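Local coordinates for protein beta-lactamase (Sebaldella termitidis, PDB 6N1N) that probably hydrolyses the ring of beta-lactam antibiotics to give substituted beta-amino acids, as a class D beta-lactamase, at residues A[27-30]-A[31-34]; A[117-120]-A[121-125]. One frame throughout, in Å; residues are numbered along the deposited sequence.

Interaction 1: residues A[27-30]-A[31-34]; sequences IYDY and KNKI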
ATOM      1  N   ILE A  27       7.127  -1.246  11.396  1.00  9.44           N
ATOM      2  CA  ILE A  27       6.305  -2.415  11.628  1.00 11.02           C
ATOM      3  C   ILE A  27       5.550  -2.221  12.935  1.00 12.42           C
ATOM      4  O   ILE A  27       6.083  -1.655  13.896  1.00 12.00           O
ATOM      5  CB  ILE A  27       7.179  -3.684  11.655  1.00  9.81           C
ATOM      6  CG1 ILE A  27       7.760  -3.975  10.270  1.00 12.81           C
ATOM      7  CG2 ILE A  27       6.385  -4.900  12.142  1.00 11.91           C
ATOM      8  CD1 ILE A  27       8.927  -4.917  10.293  1.00 12.70           C
ATOM      9  N   TYR A  28       4.298  -2.672  12.960  1.00 10.15           N
ATOM     10  CA  TYR A  28       3.489  -2.691  14.175  1.00 10.05           C
ATOM     11  C   TYR A  28       3.077  -4.124  14.472  1.00  8.54           C
ATOM     12  O   TYR A  28       2.388  -4.759  13.668  1.00  9.20           O
ATOM     13  CB  TYR A  28       2.261  -1.808  14.034  1.00  9.38           C
ATOM     14  CG  TYR A  28       1.393  -1.761  15.281  1.00  9.35           C
ATOM     15  CD1 TYR A  28       1.806  -1.072  16.400  1.00 14.32           C
ATOM     16  CD2 TYR A  28       0.174  -2.391  15.309  1.00  8.95           C
ATOM     17  CE1 TYR A  28       1.018  -1.020  17.535  1.00 11.45           C
ATOM     18  CE2 TYR A  28      -0.636  -2.336  16.426  1.00  8.94           C
ATOM     19  CZ  TYR A  28      -0.215  -1.650  17.539  1.00  9.88           C
ATOM     20  OH  TYR A  28      -1.000  -1.587  18.676  1.00 12.34           O
ATOM     21  N   ASP A  29       3.520  -4.611  15.624  1.00  9.74           N
ATOM     22  CA  ASP A  29       3.140  -5.892  16.200  1.00  9.88           C
ATOM     23  C   ASP A  29       1.792  -5.711  16.895  1.00  9.39           C
ATOM     24  O   ASP A  29       1.692  -5.021  17.905  1.00  8.08           O
ATOM     25  CB  ASP A  29       4.275  -6.321  17.130  1.00  9.34           C
ATOM     26  CG  ASP A  29       3.967  -7.566  17.946  1.00  9.54           C
ATOM     27  OD1 ASP A  29       2.793  -7.892  18.129  1.00 11.26           O
ATOM     28  OD2 ASP A  29       4.933  -8.192  18.444  1.00 11.97           O
ATOM     29  N   TYR A  30       0.752  -6.331  16.340  1.00  8.01           N
ATOM     30  CA  TYR A  30      -0.624  -6.075  16.754  1.00  9.39           C
ATOM     31  C   TYR A  30      -0.936  -6.655  18.129  1.00 11.88           C
ATOM     32  O   TYR A  30      -1.499  -5.966  18.995  1.00 10.81           O
ATOM     33  CB  TYR A  30      -1.560  -6.655  15.685  1.00  9.30           C
ATOM     34  CG  TYR A  30      -3.024  -6.455  15.958  1.00 11.39           C
ATOM     35  CD1 TYR A  30      -3.641  -5.245  15.689  1.00  8.95           C
ATOM     36  CD2 TYR A  30      -3.791  -7.483  16.458  1.00 14.93           C
ATOM     37  CE1 TYR A  30      -5.004  -5.066  15.941  1.00 10.59           C
ATOM     38  CE2 TYR A  30      -5.147  -7.312  16.696  1.00 14.84           C
ATOM     39  CZ  TYR A  30      -5.738  -6.111  16.435  1.00 15.43           C
ATOM     40  OH  TYR A  30      -7.068  -5.961  16.701  1.00 15.75           O
ATOM     41  N   LYS A  31      -0.606  -7.928  18.342  1.00  9.66           N
ATOM     42  CA  LYS A  31      -0.927  -8.576  19.608  1.00  9.51           C
ATOM     43  C   LYS A  31      -0.226  -7.889  20.779  1.00 12.33           C
ATOM     44  O   LYS A  31      -0.832  -7.652  21.842  1.00 11.79           O
ATOM     45  CB  LYS A  31      -0.539 -10.048  19.531  1.00 13.65           C
ATOM     46  CG  LYS A  31      -0.640 -10.803  20.819  1.00 16.82           C
ATOM     47  CD  LYS A  31      -0.552 -12.294  20.578  1.00 20.53           C
ATOM     48  CE  LYS A  31       0.845 -12.727  20.277  1.00 27.39           C
ATOM     49  NZ  LYS A  31       0.904 -14.217  20.056  1.00 28.82           N
ATOM     50  N   ASN A  32       1.050  -7.555  20.604  1.00 11.64           N
ATOM     51  CA  ASN A  32       1.847  -6.969  21.672  1.00  7.88           C
ATOM     52  C   ASN A  32       1.815  -5.445  21.702  1.00  8.69           C
ATOM     53  O   ASN A  32       2.310  -4.861  22.672  1.00 11.61           O
ATOM     54  CB  ASN A  32       3.288  -7.462  21.551  1.00 12.33           C
ATOM     55  CG  ASN A  32       3.394  -8.953  21.759  1.00 12.22           C
ATOM     56  OD1 ASN A  32       2.947  -9.484  22.804  1.00 13.85           O
ATOM     57  ND2 ASN A  32       3.969  -9.656  20.792  1.00 11.66           N
ATOM     58  N   LYS A  33       1.224  -4.810  20.688  1.00  9.40           N
ATOM     59  CA  LYS A  33       1.176  -3.352  20.563  1.00  8.31           C
ATOM     60  C   LYS A  33       2.582  -2.743  20.620  1.00  9.27           C
ATOM     61  O   LYS A  33       2.895  -1.877  21.442  1.00 10.35           O
ATOM     62  CB  LYS A  33       0.253  -2.752  21.636  1.00 14.10           C
ATOM     63  CG  LYS A  33      -1.126  -3.353  21.654  1.00 11.60           C
ATOM     64  CD  LYS A  33      -2.047  -2.562  22.587  1.00 14.30           C
ATOM     65  CE  LYS A  33      -3.490  -3.035  22.502  1.00 26.53           C
ATOM     66  NZ  LYS A  33      -3.665  -4.356  23.135  1.00 29.78           N
ATOM     67  N   ILE A  34       3.443  -3.187  19.701  1.00  8.32           N
ATOM     68  CA  ILE A  34       4.818  -2.702  19.641  1.00 11.00           C
ATOM     69  C   ILE A  34       5.089  -2.080  18.277  1.00 10.18           C
ATOM     70  O   ILE A  34       4.896  -2.727  17.239  1.00 10.79           O
ATOM     71  CB  ILE A  34       5.828  -3.831  19.934  1.00 10.26           C
ATOM     72  CG1 ILE A  34       5.624  -4.349  21.362  1.00 13.18           C
ATOM     73  CG2 ILE A  34       7.244  -3.338  19.743  1.00 10.01           C
ATOM     74  CD1 ILE A  34       6.435  -5.578  21.670  1.00 22.10           C
TER
HETATM   75  O   HOH W   1      -3.714  -5.887  20.577  1.00 32.95           O
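D29 and I34 face each other across the mouth of a tight reversal, and the backbone bonds between them close it. D29 N reaches I34 O at 2.8 Å, and I34 N returns to D29 O at 3.1 Å, using a lone pair in the carbonyl plane. Their CB atoms stand 4.1 Å apart on the same face of the sheet. Farther round, K33 N makes a weak bond to Y30 O, a carbonyl that also accepts from a water held in turn by K33 NZ.

The second set of polar bonds belongs to the D29 carboxylate, which folds back over the turn because CG is anti to the backbone N (chi1 173°). N32 meets it with two donors. Its backbone N comes to OD1 of D29 at 3.0 Å from above the carboxylate plane, while N32 ND2 takes D29 OD2 on the syn side at 2.9 Å, almost straight at 176°. The carboxylate and amide planes stand 67° apart; a bond to each oxygen, with N212 ND2 also donating to OD1, should restrict rotation of the acid. The side chain of N212 also accepts from K31 N.

Y28 supplies van der Waals contact: its ring lies alongside K33, pointing the same way, with Y28 OH 3.4 Å from K33 CB. From the backbone, Y28 CA also makes a CA-H...O contact with I34 O. The ring of Y28 also meets W35 and rests on I151 and I155 of helix 147-159.

K33 has positive phi, and both it and I34 sit opposite D29: this is a G1 beta bulge, closing the beta hairpin that joins strands 22-29 and 34-37 of the central sheet.

Interaction 2: residues A[117-120]-A[121-125]; sequences KEYL and KEFNY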
ATOM      1  N   LYS A 117     -13.314  12.623  -0.876  1.00 13.92           N
ATOM      2  CA  LYS A 117     -12.906  13.323   0.342  1.00 10.86           C
ATOM      3  C   LYS A 117     -13.564  12.728   1.578  1.00 13.96           C
ATOM      4  O   LYS A 117     -12.935  12.644   2.640  1.00 15.87           O
ATOM      5  CB  LYS A 117     -13.217  14.816   0.240  1.00 13.34           C
ATOM      6  CG  LYS A 117     -12.237  15.559  -0.669  1.00 17.88           C
ATOM      7  CD  LYS A 117     -12.640  17.011  -0.858  1.00 34.84           C
ATOM      8  CE  LYS A 117     -11.662  17.726  -1.777  1.00 53.73           C
ATOM      9  NZ  LYS A 117     -12.131  19.089  -2.142  1.00 71.12           N
ATOM     10  N   GLU A 118     -14.821  12.284   1.454  1.00 12.53           N
ATOM     11  CA  GLU A 118     -15.494  11.619   2.568  1.00 14.34           C
ATOM     12  C   GLU A 118     -14.761  10.359   2.991  1.00 12.46           C
ATOM     13  O   GLU A 118     -14.557  10.114   4.187  1.00 13.21           O
ATOM     14  CB  GLU A 118     -16.926  11.263   2.196  1.00 15.84           C
ATOM     15  CG  GLU A 118     -17.866  12.429   2.084  1.00 21.95           C
ATOM     16  CD  GLU A 118     -19.229  11.969   1.586  1.00 29.96           C
ATOM     17  OE1 GLU A 118     -19.507  10.745   1.659  1.00 28.99           O
ATOM     18  OE2 GLU A 118     -20.004  12.816   1.112  1.00 34.69           O
ATOM     19  N   TYR A 119     -14.350   9.533   2.014  1.00 12.80           N
ATOM     20  CA  TYR A 119     -13.594   8.330   2.325  1.00 10.25           C
ATOM     21  C   TYR A 119     -12.216   8.643   2.889  1.00 13.16           C
ATOM     22  O   TYR A 119     -11.749   7.965   3.806  1.00 11.57           O
ATOM     23  CB  TYR A 119     -13.482   7.445   1.079  1.00 12.05           C
ATOM     24  CG  TYR A 119     -14.733   6.633   0.826  1.00 11.56           C
ATOM     25  CD1 TYR A 119     -15.038   5.532   1.615  1.00 11.58           C
ATOM     26  CD2 TYR A 119     -15.621   6.981  -0.183  1.00 10.79           C
ATOM     27  CE1 TYR A 119     -16.184   4.784   1.386  1.00 16.40           C
ATOM     28  CE2 TYR A 119     -16.767   6.239  -0.422  1.00 12.96           C
ATOM     29  CZ  TYR A 119     -17.045   5.148   0.370  1.00 16.75           C
ATOM     30  OH  TYR A 119     -18.192   4.422   0.132  1.00 19.66           O
ATOM     31  N   LEU A 120     -11.534   9.663   2.353  1.00 11.97           N
ATOM     32  CA  LEU A 120     -10.226  10.020   2.892  1.00  9.42           C
ATOM     33  C   LEU A 120     -10.343  10.472   4.348  1.00 12.57           C
ATOM     34  O   LEU A 120      -9.437  10.200   5.147  1.00 10.27           O
ATOM     35  CB  LEU A 120      -9.576  11.092   2.014  1.00 14.50           C
ATOM     36  CG  LEU A 120      -9.311  10.672   0.563  1.00 10.14           C
ATOM     37  CD1 LEU A 120      -8.681  11.818  -0.209  1.00 16.65           C
ATOM     38  CD2 LEU A 120      -8.429   9.429   0.409  1.00 13.84           C
ATOM     39  N   LYS A 121     -11.464  11.098   4.712  1.00 10.74           N
ATOM     40  CA  LYS A 121     -11.702  11.470   6.109  1.00 11.82           C
ATOM     41  C   LYS A 121     -11.964  10.234   6.967  1.00 10.38           C
ATOM     42  O   LYS A 121     -11.359  10.067   8.037  1.00 13.92           O
ATOM     43  CB  LYS A 121     -12.870  12.451   6.179  1.00 13.50           C
ATOM     44  CG  LYS A 121     -13.230  12.909   7.588  1.00 15.82           C
ATOM     45  CD  LYS A 121     -14.314  13.993   7.547  1.00 32.32           C
ATOM     46  CE  LYS A 121     -15.045  14.151   8.882  1.00 43.40           C
ATOM     47  NZ  LYS A 121     -14.410  15.159   9.781  1.00 61.12           N
ATOM     48  N   GLU A 122     -12.870   9.365   6.513  1.00 11.97           N
ATOM     49  CA  GLU A 122     -13.160   8.118   7.215  1.00 13.07           C
ATOM     50  C   GLU A 122     -11.897   7.303   7.430  1.00 14.60           C
ATOM     51  O   GLU A 122     -11.694   6.717   8.505  1.00 14.94           O
ATOM     52  CB  GLU A 122     -14.202   7.347   6.398  1.00 18.08           C
ATOM     53  CG  GLU A 122     -14.571   5.946   6.875  1.00 27.25           C
ATOM     54  CD  GLU A 122     -15.480   5.941   8.076  1.00 34.28           C
ATOM     55  OE1 GLU A 122     -15.893   7.034   8.513  1.00 32.61           O
ATOM     56  OE2 GLU A 122     -15.782   4.844   8.594  1.00 25.72           O
ATOM     57  N   PHE A 123     -11.024   7.268   6.426  1.00 10.68           N
ATOM     58  CA  PHE A 123      -9.813   6.464   6.431  1.00  9.05           C
ATOM     59  C   PHE A 123      -8.629   7.150   7.119  1.00  9.25           C
ATOM     60  O   PHE A 123      -7.560   6.527   7.241  1.00 11.96           O
ATOM     61  CB  PHE A 123      -9.404   6.122   4.987  1.00  7.95           C
ATOM     62  CG  PHE A 123     -10.326   5.184   4.273  1.00  7.00           C
ATOM     63  CD1 PHE A 123     -11.345   4.516   4.933  1.00 11.61           C
ATOM     64  CD2 PHE A 123     -10.169   4.976   2.914  1.00  8.73           C
ATOM     65  CE1 PHE A 123     -12.183   3.643   4.253  1.00 12.73           C
ATOM     66  CE2 PHE A 123     -11.012   4.110   2.232  1.00  8.76           C
ATOM     67  CZ  PHE A 123     -12.016   3.449   2.921  1.00 12.37           C
ATOM     68  N   ASN A 124      -8.773   8.413   7.545  1.00 12.46           N
ATOM     69  CA  ASN A 124      -7.650   9.179   8.098  1.00 10.74           C
ATOM     70  C   ASN A 124      -6.438   9.091   7.167  1.00 11.88           C
ATOM     71  O   ASN A 124      -5.319   8.783   7.571  1.00 10.95           O
ATOM     72  CB  ASN A 124      -7.287   8.677   9.499  1.00 14.51           C
ATOM     73  CG  ASN A 124      -8.486   8.554  10.393  1.00 28.47           C
ATOM     74  OD1 ASN A 124      -9.094   9.561  10.757  1.00 26.40           O
ATOM     75  ND2 ASN A 124      -8.845   7.319  10.750  1.00 29.98           N
ATOM     76  N   TYR A 125      -6.677   9.350   5.888  1.00  9.86           N
ATOM     77  CA  TYR A 125      -5.709   8.981   4.862  1.00  7.74           C
ATOM     78  C   TYR A 125      -4.814  10.172   4.582  1.00  8.83           C
ATOM     79  O   TYR A 125      -4.998  10.931   3.625  1.00 11.33           O
ATOM     80  CB  TYR A 125      -6.402   8.469   3.616  1.00  9.05           C
ATOM     81  CG  TYR A 125      -5.466   7.622   2.755  1.00  6.29           C
ATOM     82  CD1 TYR A 125      -5.326   6.251   2.986  1.00  7.34           C
ATOM     83  CD2 TYR A 125      -4.669   8.197   1.789  1.00  9.51           C
ATOM     84  CE1 TYR A 125      -4.460   5.471   2.224  1.00  9.59           C
ATOM     85  CE2 TYR A 125      -3.788   7.426   1.016  1.00 11.56           C
ATOM     86  CZ  TYR A 125      -3.702   6.060   1.235  1.00 13.10           C
ATOM     87  OH  TYR A 125      -2.827   5.302   0.498  1.00 11.34           O
TER
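L120 and Y125 meet where helix 113-122 runs out. L120 O accepts from Y125 N at 3.0 Å, with the donor in the carbonyl plane, and L120 CD2 packs 3.9 Å from Y125 CB. Inside that wider loop N124 N bonds to K121 O at 3.1 Å, so the amides just past the helix still find carbonyls in its last turn. The preceding bonds are regular: K121 N to K117 O, E122 N to E118 O at 3.0 Å and 171°, and F123 N to Y119 O at 2.8 Å.

Y119 and F123 run side by side, with Y119 CD1 3.9 Å from F123 CZ and the ring planes oblique at 50°. The polar ends have partners beyond the segment: Y119 OH bonds to E64, E122 OE2 accepts from M163 N, and E118 OE1 forms a salt bridge with K115.

N124 turns the chain with positive phi (50°). With the two nested bonds this makes a Schellman motif, accompanied by the L120–Y125 apolar contact; it delivers Y125 to F53 and F153 and begins the Tyr-Gly-Asn sequence familiar in class D beta-lactamases.

Interaction 1 comes first along the chain, at an edge-ward hairpin of the mixed beta sheet; interaction 2 follows at the C-terminal end of helix 113-122, in the helical part of the same transpeptidase-like fold. Their centres are 24 Å apart and their nearest atoms about 14 Å, so they do not touch. Helix 147-159 is a neighbour of both, touched by side chains of each. Only interaction 2 approaches the catalytic region, the side chain of Y125 being about 9 Å from that of S51, the predicted acyl-ester serine; the hairpin of 27-34 is remote from it.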